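Local coordinates for protein BlEst2 (Bacillus licheniformis, PDB 6WPX) that probably hydrolyses ester bonds as a lipase-like esterase, captured here in a propeptide form whose C-terminal domain has autoinhibitory effects, at residues F385-V397 against L453-I467. Numbering follows the deposited sequence.
Sequences FDSPLNQQIKNAV and LSGKTADNSPFNRTI
The guanidinium of Arg465 lies flat on the ring of Phe385 in a cation-pi stack, the planes only 7° apart and Arg465 CZ 3.6 Å from the ring centroid. Leu389 covers the other face of the guanidinium with CD2, 3.5 Å from Arg465 NH2, while Ser387 CB comes up to its edge. Held between two apolar surfaces, the charge still finds polar partners: Arg465 NH1 gives a nearly straight hydrogen bond, in the guanidinium plane, to Asn464 O (173°, 3.2 Å), approaching from above that carbonyl's plane; Arg465 NH2 forms a salt bridge with Glu308. The bend at chi2 (-67°) brings the guanidinium over the face of the Phe385 ring. With an alanine here, Glu308 would probably lose this cationic partner and a gap would open between Phe385 and Leu389.

Phe385 lies near the end of strand 377-386 of one antiparallel sheet, and Arg465 belongs to a beta hairpin of another, closed by a type I turn from Thr457 to Asn460. Helix 389-397 packs across that hairpin; the turn that leads into it is capped by Ser387 OG, which accepts from Leu389 N (3.2 Å) and also bonds to Glu308. A short hydroxyl side chain suits this cap.

Leucine and the beta-branched residues of the helix give the hairpin a greasy surface. Leu389 divides its methyls, CD2 reaching Phe463 CB and CD1 touching Thr457 CG2. One turn on, Ile393 meets the Phe463 ring obliquely with CD1, 3.5 Å from Phe463 CE1, and sends CG2 to Leu453 CD1. Val397 CG1 completes the row against Leu453 CD1 and Ile467 CD1, 3.6 Å from the latter.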
ATOM      1  N   PHE A 385      -7.865 -12.933   9.871  1.00 20.41           N
ATOM      2  CA  PHE A 385      -8.926 -13.452  10.721  1.00 21.88           C
ATOM      3  C   PHE A 385     -10.014 -12.437  10.915  1.00 26.39           C
ATOM      4  O   PHE A 385      -9.744 -11.262  11.221  1.00 25.51           O
ATOM      5  CB  PHE A 385      -8.391 -13.813  12.122  1.00 23.59           C
ATOM      6  CG  PHE A 385      -7.246 -14.802  12.165  1.00 21.76           C
ATOM      7  CD1 PHE A 385      -5.940 -14.396  11.880  1.00 22.19           C
ATOM      8  CD2 PHE A 385      -7.465 -16.127  12.533  1.00 23.41           C
ATOM      9  CE1 PHE A 385      -4.888 -15.306  11.911  1.00 21.63           C
ATOM     10  CE2 PHE A 385      -6.401 -17.046  12.568  1.00 24.22           C
ATOM     11  CZ  PHE A 385      -5.122 -16.620  12.271  1.00 20.86           C
ATOM     12  N   ASP A 386     -11.250 -12.910  10.768  1.00 22.61           N
ATOM     13  CA  ASP A 386     -12.428 -12.114  11.082  1.00 23.61           C
ATOM     14  C   ASP A 386     -12.859 -12.749  12.434  1.00 28.26           C
ATOM     15  O   ASP A 386     -13.476 -13.813  12.469  1.00 29.30           O
ATOM     16  CB  ASP A 386     -13.517 -12.236  10.003  1.00 24.38           C
ATOM     17  CG  ASP A 386     -14.761 -11.407  10.317  1.00 32.63           C
ATOM     18  OD1 ASP A 386     -14.828 -10.827  11.423  1.00 33.14           O
ATOM     19  OD2 ASP A 386     -15.632 -11.293   9.437  1.00 36.80           O
ATOM     20  N   SER A 387     -12.418 -12.149  13.532  1.00 24.93           N
ATOM     21  CA  SER A 387     -12.631 -12.723  14.868  1.00 27.10           C
ATOM     22  C   SER A 387     -12.737 -11.635  15.938  1.00 31.93           C
ATOM     23  O   SER A 387     -12.026 -10.625  15.858  1.00 30.23           O
ATOM     24  CB  SER A 387     -11.467 -13.660  15.207  1.00 28.40           C
ATOM     25  OG  SER A 387     -11.435 -14.119  16.553  1.00 31.45           O
ATOM     26  N   PRO A 388     -13.561 -11.846  16.986  1.00 32.02           N
ATOM     27  CA  PRO A 388     -13.641 -10.848  18.070  1.00 32.89           C
ATOM     28  C   PRO A 388     -12.344 -10.748  18.881  1.00 34.94           C
ATOM     29  O   PRO A 388     -12.216  -9.840  19.678  1.00 33.50           O
ATOM     30  CB  PRO A 388     -14.792 -11.374  18.948  1.00 37.16           C
ATOM     31  CG  PRO A 388     -15.518 -12.378  18.094  1.00 42.03           C
ATOM     32  CD  PRO A 388     -14.463 -12.988  17.246  1.00 35.60           C
ATOM     33  N   LEU A 389     -11.383 -11.649  18.605  1.00 30.99           N
ATOM     34  CA  LEU A 389     -10.088 -11.699  19.342  1.00 31.28           C
ATOM     35  C   LEU A 389      -9.261 -10.432  19.094  1.00 34.60           C
ATOM     36  O   LEU A 389      -8.417 -10.145  19.899  1.00 32.34           O
ATOM     37  CB  LEU A 389      -9.290 -12.951  18.962  1.00 31.04           C
ATOM     38  CG  LEU A 389      -7.850 -12.950  19.462  1.00 36.15           C
ATOM     39  CD1 LEU A 389      -7.800 -13.227  20.945  1.00 37.57           C
ATOM     40  CD2 LEU A 389      -6.985 -13.920  18.682  1.00 38.62           C
ATOM     41  N   ASN A 390      -9.540  -9.711  18.007  1.00 34.11           N
ATOM     42  CA  ASN A 390      -8.798  -8.475  17.629  1.00 33.56           C
ATOM     43  C   ASN A 390      -8.786  -7.467  18.786  1.00 38.03           C
ATOM     44  O   ASN A 390      -7.758  -6.881  19.015  1.00 36.62           O
ATOM     45  CB  ASN A 390      -9.278  -7.888  16.290  1.00 30.75           C
ATOM     46  CG  ASN A 390     -10.661  -7.264  16.325  1.00 53.59           C
ATOM     47  OD1 ASN A 390     -11.603  -7.850  16.856  1.00 48.58           O
ATOM     48  ND2 ASN A 390     -10.785  -6.059  15.810  1.00 42.66           N
ATOM     49  N   GLN A 391      -9.925  -7.276  19.452  1.00 37.22           N
ATOM     50  CA  GLN A 391     -10.073  -6.308  20.568  1.00 38.77           C
ATOM     51  C   GLN A 391      -9.091  -6.677  21.676  1.00 43.75           C
ATOM     52  O   GLN A 391      -8.418  -5.796  22.182  1.00 45.29           O
ATOM     53  CB  GLN A 391     -11.514  -6.320  21.065  1.00 41.84           C
ATOM     54  CG  GLN A 391     -12.417  -5.330  20.342  1.00 57.40           C
ATOM     55  CD  GLN A 391     -13.150  -5.966  19.186  1.00 76.11           C
ATOM     56  OE1 GLN A 391     -13.788  -7.007  19.327  1.00 72.19           O
ATOM     57  NE2 GLN A 391     -13.063  -5.338  18.025  1.00 67.22           N
ATOM     58  N   GLN A 392      -8.985  -7.968  21.963  1.00 38.66           N
ATOM     59  CA  GLN A 392      -8.120  -8.482  23.028  1.00 37.97           C
ATOM     60  C   GLN A 392      -6.655  -8.324  22.684  1.00 40.28           C
ATOM     61  O   GLN A 392      -5.867  -8.012  23.577  1.00 39.69           O
ATOM     62  CB  GLN A 392      -8.472  -9.930  23.389  1.00 39.50           C
ATOM     63  CG  GLN A 392      -9.932 -10.127  23.857  1.00 49.07           C
ATOM     64  CD  GLN A 392     -10.406  -9.148  24.929  1.00 60.21           C
ATOM     65  OE1 GLN A 392      -9.747  -8.916  25.949  1.00 51.20           O
ATOM     66  NE2 GLN A 392     -11.567  -8.550  24.711  1.00 51.27           N
ATOM     67  N   ILE A 393      -6.296  -8.528  21.388  1.00 34.51           N
ATOM     68  CA  ILE A 393      -4.938  -8.341  20.849  1.00 33.42           C
ATOM     69  C   ILE A 393      -4.556  -6.877  21.086  1.00 38.78           C
ATOM     70  O   ILE A 393      -3.561  -6.623  21.757  1.00 37.21           O
ATOM     71  CB  ILE A 393      -4.802  -8.729  19.333  1.00 33.73           C
ATOM     72  CG1 ILE A 393      -5.281 -10.172  19.030  1.00 33.19           C
ATOM     73  CG2 ILE A 393      -3.366  -8.490  18.803  1.00 33.40           C
ATOM     74  CD1 ILE A 393      -4.431 -11.325  19.592  1.00 33.60           C
ATOM     75  N   LYS A 394      -5.386  -5.925  20.580  1.00 37.78           N
ATOM     76  CA  LYS A 394      -5.162  -4.488  20.755  1.00 39.70           C
ATOM     77  C   LYS A 394      -4.941  -4.145  22.239  1.00 50.00           C
ATOM     78  O   LYS A 394      -3.957  -3.478  22.554  1.00 50.43           O
ATOM     79  CB  LYS A 394      -6.322  -3.680  20.176  1.00 42.98           C
ATOM     80  CG  LYS A 394      -5.933  -2.270  19.766  1.00 57.79           C
ATOM     81  CD  LYS A 394      -7.148  -1.483  19.283  1.00 68.28           C
ATOM     82  CE  LYS A 394      -6.837  -0.034  18.985  1.00 79.73           C
ATOM     83  NZ  LYS A 394      -6.640   0.770  20.222  1.00 90.89           N
ATOM     84  N   ASN A 395      -5.795  -4.681  23.143  1.00 49.85           N
ATOM     85  CA  ASN A 395      -5.674  -4.479  24.587  1.00 53.12           C
ATOM     86  C   ASN A 395      -4.350  -4.978  25.153  1.00 59.61           C
ATOM     87  O   ASN A 395      -3.775  -4.291  25.991  1.00 61.15           O
ATOM     88  CB  ASN A 395      -6.843  -5.124  25.344  1.00 55.96           C
ATOM     89  CG  ASN A 395      -8.172  -4.424  25.191  1.00 83.20           C
ATOM     90  OD1 ASN A 395      -8.261  -3.207  24.968  1.00 75.15           O
ATOM     91  ND2 ASN A 395      -9.245  -5.184  25.343  1.00 78.87           N
ATOM     92  N   ALA A 396      -3.864  -6.163  24.701  1.00 55.89           N
ATOM     93  CA  ALA A 396      -2.625  -6.771  25.196  1.00 56.05           C
ATOM     94  C   ALA A 396      -1.364  -6.028  24.771  1.00 61.67           C
ATOM     95  O   ALA A 396      -0.427  -5.944  25.555  1.00 63.14           O
ATOM     96  CB  ALA A 396      -2.547  -8.237  24.796  1.00 55.53           C
ATOM     97  N   VAL A 397      -1.330  -5.490  23.551  1.00 58.52           N
ATOM     98  CA  VAL A 397      -0.166  -4.742  23.063  1.00 58.69           C
ATOM     99  C   VAL A 397      -0.157  -3.299  23.578  1.00 67.30           C
ATOM    100  O   VAL A 397       0.919  -2.708  23.693  1.00 67.84           O
ATOM    101  CB  VAL A 397       0.039  -4.824  21.534  1.00 59.69           C
ATOM    102  CG1 VAL A 397       0.432  -6.239  21.129  1.00 57.82           C
ATOM    103  CG2 VAL A 397      -1.190  -4.335  20.761  1.00 58.71           C
ATOM    104  N   LEU A 453       2.913 -12.752  18.178  1.00 23.38           N
ATOM    105  CA  LEU A 453       2.152 -12.999  19.388  1.00 24.25           C
ATOM    106  C   LEU A 453       1.551 -14.376  19.387  1.00 26.63           C
ATOM    107  O   LEU A 453       0.994 -14.816  18.385  1.00 22.53           O
ATOM    108  CB  LEU A 453       1.013 -11.976  19.534  1.00 25.79           C
ATOM    109  CG  LEU A 453       1.371 -10.501  19.685  1.00 32.32           C
ATOM    110  CD1 LEU A 453       0.114  -9.685  19.856  1.00 34.01           C
ATOM    111  CD2 LEU A 453       2.248 -10.256  20.919  1.00 35.23           C
ATOM    112  N   SER A 454       1.608 -15.034  20.549  1.00 25.74           N
ATOM    113  CA  SER A 454       1.028 -16.343  20.807  1.00 26.32           C
ATOM    114  C   SER A 454       0.486 -16.352  22.242  1.00 31.80           C
ATOM    115  O   SER A 454       0.893 -15.540  23.068  1.00 31.67           O
ATOM    116  CB  SER A 454       2.077 -17.443  20.648  1.00 26.13           C
ATOM    117  OG  SER A 454       3.158 -17.233  21.542  1.00 38.15           O
ATOM    118  N   GLY A 455      -0.395 -17.303  22.510  1.00 29.31           N
ATOM    119  CA  GLY A 455      -1.004 -17.513  23.813  1.00 30.50           C
ATOM    120  C   GLY A 455      -2.331 -18.221  23.697  1.00 35.50           C
ATOM    121  O   GLY A 455      -2.610 -18.893  22.704  1.00 34.66           O
ATOM    122  N   LYS A 456      -3.171 -18.052  24.711  1.00 34.91           N
ATOM    123  CA  LYS A 456      -4.481 -18.673  24.788  1.00 35.28           C
ATOM    124  C   LYS A 456      -5.541 -17.610  24.914  1.00 38.23           C
ATOM    125  O   LYS A 456      -5.277 -16.567  25.513  1.00 38.06           O
ATOM    126  CB  LYS A 456      -4.533 -19.568  26.032  1.00 39.01           C
ATOM    127  CG  LYS A 456      -4.258 -21.041  25.777  1.00 48.85           C
ATOM    128  CD  LYS A 456      -4.093 -21.812  27.106  1.00 58.59           C
ATOM    129  CE  LYS A 456      -5.257 -21.657  28.064  1.00 66.44           C
ATOM    130  NZ  LYS A 456      -5.042 -22.359  29.354  1.00 72.13           N
ATOM    131  N   THR A 457      -6.751 -17.887  24.390  1.00 34.90           N
ATOM    132  CA  THR A 457      -7.908 -16.986  24.523  1.00 37.05           C
ATOM    133  C   THR A 457      -8.623 -17.289  25.862  1.00 45.91           C
ATOM    134  O   THR A 457      -8.206 -18.211  26.576  1.00 46.39           O
ATOM    135  CB  THR A 457      -8.863 -17.115  23.305  1.00 47.22           C
ATOM    136  OG1 THR A 457      -9.559 -18.362  23.371  1.00 51.06           O
ATOM    137  CG2 THR A 457      -8.137 -16.990  21.963  1.00 41.34           C
ATOM    138  N   ALA A 458      -9.710 -16.551  26.185  1.00 46.22           N
ATOM    139  CA  ALA A 458     -10.507 -16.779  27.399  1.00 48.98           C
ATOM    140  C   ALA A 458     -11.169 -18.166  27.452  1.00 55.71           C
ATOM    141  O   ALA A 458     -11.359 -18.698  28.545  1.00 57.01           O
ATOM    142  CB  ALA A 458     -11.559 -15.697  27.543  1.00 50.49           C
ATOM    143  N   ASP A 459     -11.499 -18.749  26.289  1.00 51.96           N
ATOM    144  CA  ASP A 459     -12.107 -20.109  26.190  1.00 51.78           C
ATOM    145  C   ASP A 459     -11.055 -21.217  26.032  1.00 51.68           C
ATOM    146  O   ASP A 459     -11.436 -22.293  25.584  1.00 51.72           O
ATOM    147  CB  ASP A 459     -13.157 -20.232  25.089  1.00 53.88           C
ATOM    148  CG  ASP A 459     -12.638 -19.987  23.682  1.00 62.51           C
ATOM    149  OD1 ASP A 459     -11.735 -20.733  23.235  1.00 63.30           O
ATOM    150  OD2 ASP A 459     -13.153 -19.069  23.052  1.00 67.11           O
ATOM    151  N   ASN A 460      -9.797 -20.903  26.320  1.00 44.92           N
ATOM    152  CA  ASN A 460      -8.609 -21.787  26.330  1.00 43.34           C
ATOM    153  C   ASN A 460      -8.019 -22.197  24.964  1.00 44.37           C
ATOM    154  O   ASN A 460      -7.013 -22.917  24.938  1.00 41.93           O
ATOM    155  CB  ASN A 460      -8.850 -23.049  27.159  1.00 46.55           C
ATOM    156  CG  ASN A 460      -9.064 -22.778  28.613  1.00 72.33           C
ATOM    157  OD1 ASN A 460      -8.210 -22.202  29.291  1.00 69.21           O
ATOM    158  ND2 ASN A 460     -10.176 -23.263  29.139  1.00 66.97           N
ATOM    159  N   SER A 461      -8.593 -21.730  23.842  1.00 41.04           N
ATOM    160  CA  SER A 461      -8.047 -22.123  22.550  1.00 39.26           C
ATOM    161  C   SER A 461      -6.770 -21.318  22.205  1.00 40.94           C
ATOM    162  O   SER A 461      -6.761 -20.099  22.398  1.00 42.06           O
ATOM    163  CB  SER A 461      -9.103 -21.998  21.456  1.00 41.88           C
ATOM    164  OG  SER A 461      -9.567 -20.664  21.337  1.00 50.18           O
ATOM    165  N   PRO A 462      -5.685 -21.971  21.719  1.00 34.01           N
ATOM    166  CA  PRO A 462      -4.487 -21.208  21.315  1.00 31.83           C
ATOM    167  C   PRO A 462      -4.783 -20.209  20.179  1.00 31.64           C
ATOM    168  O   PRO A 462      -5.722 -20.399  19.395  1.00 30.88           O
ATOM    169  CB  PRO A 462      -3.521 -22.294  20.821  1.00 32.73           C
ATOM    170  CG  PRO A 462      -4.030 -23.573  21.408  1.00 38.29           C
ATOM    171  CD  PRO A 462      -5.513 -23.413  21.443  1.00 34.79           C
ATOM    172  N   PHE A 463      -4.022 -19.139  20.150  1.00 25.46           N
ATOM    173  CA  PHE A 463      -4.121 -18.132  19.070  1.00 23.68           C
ATOM    174  C   PHE A 463      -2.706 -17.738  18.658  1.00 24.67           C
ATOM    175  O   PHE A 463      -1.775 -17.974  19.404  1.00 24.98           O
ATOM    176  CB  PHE A 463      -4.887 -16.880  19.511  1.00 25.65           C
ATOM    177  CG  PHE A 463      -4.132 -15.942  20.409  1.00 27.14           C
ATOM    178  CD1 PHE A 463      -3.297 -14.978  19.888  1.00 27.92           C
ATOM    179  CD2 PHE A 463      -4.254 -16.015  21.782  1.00 29.83           C
ATOM    180  CE1 PHE A 463      -2.604 -14.119  20.712  1.00 28.93           C
ATOM    181  CE2 PHE A 463      -3.547 -15.161  22.605  1.00 32.65           C
ATOM    182  CZ  PHE A 463      -2.717 -14.222  22.073  1.00 29.43           C
ATOM    183  N   ASN A 464      -2.617 -17.108  17.497  1.00 20.83           N
ATOM    184  CA  ASN A 464      -1.358 -16.592  16.920  1.00 20.07           C
ATOM    185  C   ASN A 464      -1.679 -15.369  16.035  1.00 24.21           C
ATOM    186  O   ASN A 464      -2.608 -15.449  15.276  1.00 23.71           O
ATOM    187  CB  ASN A 464      -0.483 -17.679  16.274  1.00 15.58           C
ATOM    188  CG  ASN A 464      -1.185 -18.572  15.273  1.00 28.27           C
ATOM    189  OD1 ASN A 464      -0.808 -19.711  15.077  1.00 22.07           O
ATOM    190  ND2 ASN A 464      -2.196 -18.055  14.616  1.00 14.80           N
ATOM    191  N   ARG A 465      -0.923 -14.292  16.193  1.00 20.25           N
ATOM    192  CA  ARG A 465      -1.019 -13.097  15.322  1.00 20.29           C
ATOM    193  C   ARG A 465       0.387 -12.548  15.127  1.00 24.11           C
ATOM    194  O   ARG A 465       1.224 -12.775  15.968  1.00 23.55           O
ATOM    195  CB  ARG A 465      -1.955 -12.000  15.828  1.00 18.67           C
ATOM    196  CG  ARG A 465      -3.410 -12.405  15.949  1.00 21.60           C
ATOM    197  CD  ARG A 465      -4.129 -12.686  14.661  1.00 17.25           C
ATOM    198  NE  ARG A 465      -5.567 -12.655  14.797  1.00 20.16           N
ATOM    199  CZ  ARG A 465      -6.312 -13.651  15.227  1.00 22.44           C
ATOM    200  NH1 ARG A 465      -5.766 -14.800  15.564  1.00 19.49           N
ATOM    201  NH2 ARG A 465      -7.615 -13.501  15.305  1.00 21.38           N
ATOM    202  N   THR A 466       0.567 -11.815  14.053  1.00 19.00           N
ATOM    203  CA  THR A 466       1.823 -11.179  13.686  1.00 18.78           C
ATOM    204  C   THR A 466       1.533  -9.714  13.428  1.00 22.67           C
ATOM    205  O   THR A 466       0.739  -9.385  12.546  1.00 21.38           O
ATOM    206  CB  THR A 466       2.425 -11.826  12.441  1.00 17.72           C
ATOM    207  OG1 THR A 466       2.353 -13.246  12.537  1.00 20.21           O
ATOM    208  CG2 THR A 466       3.857 -11.395  12.227  1.00 15.34           C
ATOM    209  N   ILE A 467       2.172  -8.841  14.202  1.00 19.93           N
ATOM    210  CA  ILE A 467       2.010  -7.396  14.073  1.00 20.14           C
ATOM    211  C   ILE A 467       3.234  -6.860  13.386  1.00 23.70           C
ATOM    212  O   ILE A 467       4.347  -7.188  13.778  1.00 23.55           O
ATOM    213  CB  ILE A 467       1.787  -6.728  15.463  1.00 25.19           C
ATOM    214  CG1 ILE A 467       0.521  -7.336  16.143  1.00 27.46           C
ATOM    215  CG2 ILE A 467       1.702  -5.166  15.352  1.00 25.32           C
ATOM    216  CD1 ILE A 467       0.266  -6.895  17.543  1.00 34.95           C
TER